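Local coordinates for chitin oligosaccharide binding protein NagB2 (Paenibacillus sp. FPU-7, PDB 7EHU) that binds the chitin oligosaccharides N,N'-diacetylchitobiose and N,N',N''-triacetylchitotriose as an extracellular solute-binding protein, probably delivering them for uptake, at residues K175-L180 with A269-D274. Numbering follows the deposited sequence.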
ATOM      1  N   LYS A 175      24.094   0.901 -12.345  1.00 20.50           N
ATOM      2  CA  LYS A 175      25.433   0.409 -12.055  1.00 21.91           C
ATOM      3  C   LYS A 175      25.384  -0.616 -10.918  1.00 19.03           C
ATOM      4  O   LYS A 175      26.074  -1.643 -10.959  1.00 18.73           O
ATOM      5  CB  LYS A 175      26.408   1.553 -11.743  1.00 25.00           C
ATOM      6  CG  LYS A 175      27.758   0.937 -11.481  1.00 28.88           C
ATOM      7  CD  LYS A 175      28.285   0.441 -12.850  1.00 32.51           C
ATOM      8  CE  LYS A 175      29.501  -0.429 -12.757  1.00 34.17           C
ATOM      9  NZ  LYS A 175      28.781  -1.652 -12.176  1.00 32.43           N
ATOM     10  N   ALA A 176      24.566  -0.366  -9.904  1.00 17.47           N
ATOM     11  CA  ALA A 176      24.438  -1.321  -8.812  1.00 16.62           C
ATOM     12  C   ALA A 176      23.826  -2.634  -9.283  1.00 15.60           C
ATOM     13  O   ALA A 176      24.288  -3.720  -8.896  1.00 15.23           O
ATOM     14  CB  ALA A 176      23.559  -0.713  -7.729  1.00 16.01           C
ATOM     15  N   LEU A 177      22.787  -2.558 -10.112  1.00 16.46           N
ATOM     16  CA  LEU A 177      22.181  -3.780 -10.626  1.00 16.09           C
ATOM     17  C   LEU A 177      23.200  -4.593 -11.419  1.00 17.60           C
ATOM     18  O   LEU A 177      23.261  -5.822 -11.283  1.00 17.67           O
ATOM     19  CB  LEU A 177      20.983  -3.436 -11.504  1.00 15.84           C
ATOM     20  CG  LEU A 177      19.821  -2.762 -10.774  1.00 15.02           C
ATOM     21  CD1 LEU A 177      18.755  -2.309 -11.756  1.00 16.36           C
ATOM     22  CD2 LEU A 177      19.197  -3.659  -9.718  1.00 15.07           C
ATOM     23  N   GLU A 178      23.992  -3.917 -12.265  1.00 18.78           N
ATOM     24  CA  GLU A 178      25.028  -4.584 -13.054  1.00 20.63           C
ATOM     25  C   GLU A 178      26.001  -5.324 -12.146  1.00 20.30           C
ATOM     26  O   GLU A 178      26.369  -6.478 -12.405  1.00 21.50           O
ATOM     27  CB  GLU A 178      25.780  -3.540 -13.898  1.00 23.92           C
ATOM     28  CG  GLU A 178      25.063  -3.127 -15.188  1.00 27.18           C
ATOM     29  CD  GLU A 178      25.624  -1.859 -15.843  1.00 30.89           C
ATOM     30  OE1 GLU A 178      26.714  -1.394 -15.439  1.00 32.30           O
ATOM     31  OE2 GLU A 178      24.960  -1.337 -16.770  1.00 32.33           O
ATOM     32  N   ALA A 179      26.438  -4.664 -11.076  1.00 18.55           N
ATOM     33  CA  ALA A 179      27.437  -5.254 -10.184  1.00 18.59           C
ATOM     34  C   ALA A 179      26.864  -6.434  -9.409  1.00 18.18           C
ATOM     35  O   ALA A 179      27.555  -7.441  -9.187  1.00 18.53           O
ATOM     36  CB  ALA A 179      27.955  -4.186  -9.215  1.00 19.15           C
ATOM     37  N   LEU A 180      25.610  -6.327  -8.975  1.00 17.63           N
ATOM     38  CA  LEU A 180      24.977  -7.437  -8.272  1.00 16.96           C
ATOM     39  C   LEU A 180      24.819  -8.631  -9.202  1.00 18.80           C
ATOM     40  O   LEU A 180      25.168  -9.764  -8.841  1.00 19.14           O
ATOM     41  CB  LEU A 180      23.614  -7.000  -7.737  1.00 15.58           C
ATOM     42  CG  LEU A 180      23.655  -5.991  -6.581  1.00 14.38           C
ATOM     43  CD1 LEU A 180      22.324  -5.255  -6.465  1.00 14.33           C
ATOM     44  CD2 LEU A 180      24.011  -6.669  -5.258  1.00 14.35           C
ATOM     45  N   ALA A 269      18.045 -12.046  -2.280  1.00 12.34           N
ATOM     46  CA  ALA A 269      18.041 -11.006  -3.298  1.00 12.28           C
ATOM     47  C   ALA A 269      18.466  -9.710  -2.630  1.00 11.67           C
ATOM     48  O   ALA A 269      18.274  -9.536  -1.430  1.00 12.63           O
ATOM     49  CB  ALA A 269      16.665 -10.806  -3.922  1.00 13.15           C
ATOM     50  N   ALA A 270      19.024  -8.788  -3.408  1.00 11.06           N
ATOM     51  CA  ALA A 270      19.688  -7.627  -2.818  1.00 10.98           C
ATOM     52  C   ALA A 270      18.758  -6.481  -2.424  1.00 10.54           C
ATOM     53  O   ALA A 270      19.142  -5.665  -1.585  1.00 10.55           O
ATOM     54  CB  ALA A 270      20.746  -7.092  -3.784  1.00 12.09           C
ATOM     55  N   MET A 271      17.572  -6.378  -3.011  1.00  9.92           N
ATOM     56  CA  MET A 271      16.655  -5.299  -2.668  1.00  9.90           C
ATOM     57  C   MET A 271      15.228  -5.733  -2.935  1.00  9.47           C
ATOM     58  O   MET A 271      14.971  -6.752  -3.575  1.00  9.79           O
ATOM     59  CB  MET A 271      16.992  -4.004  -3.415  1.00 10.09           C
ATOM     60  CG  MET A 271      16.739  -4.082  -4.909  1.00 11.54           C
ATOM     61  SD  MET A 271      17.506  -2.742  -5.863  1.00 12.55           S
ATOM     62  CE  MET A 271      19.093  -3.487  -6.187  1.00 13.58           C
ATOM     63  N   LEU A 272      14.301  -4.917  -2.446  1.00  9.53           N
ATOM     64  CA  LEU A 272      12.872  -5.214  -2.500  1.00  9.29           C
ATOM     65  C   LEU A 272      12.133  -3.889  -2.547  1.00  8.63           C
ATOM     66  O   LEU A 272      12.316  -3.066  -1.648  1.00  9.08           O
ATOM     67  CB  LEU A 272      12.459  -5.980  -1.240  1.00  9.12           C
ATOM     68  CG  LEU A 272      10.973  -6.299  -1.094  1.00  9.10           C
ATOM     69  CD1 LEU A 272      10.616  -7.526  -1.935  1.00 10.37           C
ATOM     70  CD2 LEU A 272      10.606  -6.549   0.330  1.00  9.91           C
ATOM     71  N   PHE A 273      11.323  -3.669  -3.572  1.00  8.99           N
ATOM     72  CA  PHE A 273      10.496  -2.475  -3.648  1.00  9.00           C
ATOM     73  C   PHE A 273       9.167  -2.778  -2.964  1.00  9.01           C
ATOM     74  O   PHE A 273       8.441  -3.686  -3.390  1.00  9.82           O
ATOM     75  CB  PHE A 273      10.294  -2.016  -5.099  1.00  9.16           C
ATOM     76  CG  PHE A 273       9.775  -0.614  -5.173  1.00  8.59           C
ATOM     77  CD1 PHE A 273      10.652   0.451  -5.134  1.00  9.11           C
ATOM     78  CD2 PHE A 273       8.418  -0.349  -5.180  1.00  9.01           C
ATOM     79  CE1 PHE A 273      10.191   1.754  -5.134  1.00  9.56           C
ATOM     80  CE2 PHE A 273       7.953   0.968  -5.158  1.00  9.81           C
ATOM     81  CZ  PHE A 273       8.829   2.013  -5.146  1.00  9.62           C
ATOM     82  N   ASP A 274       8.883  -2.087  -1.871  1.00  8.91           N
ATOM     83  CA  ASP A 274       7.716  -2.446  -1.080  1.00  8.28           C
ATOM     84  C   ASP A 274       7.273  -1.257  -0.250  1.00  8.48           C
ATOM     85  O   ASP A 274       7.977  -0.245  -0.136  1.00  8.54           O
ATOM     86  CB  ASP A 274       8.030  -3.652  -0.180  1.00  8.49           C
ATOM     87  CG  ASP A 274       6.849  -4.581   0.020  1.00  8.95           C
ATOM     88  OD1 ASP A 274       5.683  -4.108   0.005  1.00  9.07           O
ATOM     89  OD2 ASP A 274       7.085  -5.765   0.276  1.00 10.59           O
TER
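M271, on strand 271-275, sets its terminal methyl in the corner formed by two leucines of the helix, L177 and L180. The CE carbon lies 3.5 Å from L177 CD2 and 3.7 Å from L180 CD1, so one methyl group meets two leucines a single helical turn apart, i and i+3. The torsions account for this reach: CG of M271 stands between the backbone N and the carbonyl carbon (chi1 68°), the chain then runs extended through chi2, and a bend at the sulfur (chi3 89°) turns CE to the helix. L177 and M271 cross at about a right angle, and CD2 to CE is the one close approach between them.

The second point of contact is on A270. The two branches of L180 both face A270 CB, with CD1 and CD2 each 3.6 Å from it; CD1 thus touches A270 and M271 at once. L180 leaves its backbone toward 269-274, whereas L177 gains contact through its outer end. The alpha carbons of L180 and A270 remain 7.6 Å apart; 151 Å² is buried between the segments, and every close contact is between apolar side-chain carbons.

All four touching residues are buried, whereas K175 and E178, joined by a long salt bridge, are exposed, consistent with an amphipathic helix over 175-180. I188 of strand 188-189 touches both L177 and M271, while F151 and Y153 of strand 138-154 also pack on M271. The contact is thus structural helix-on-sheet packing in a solute-binding protein of the PBP clan, seating helix 170-182 against the mixed sheet where strand 271-275 runs parallel to 188-189 and antiparallel to 138-154.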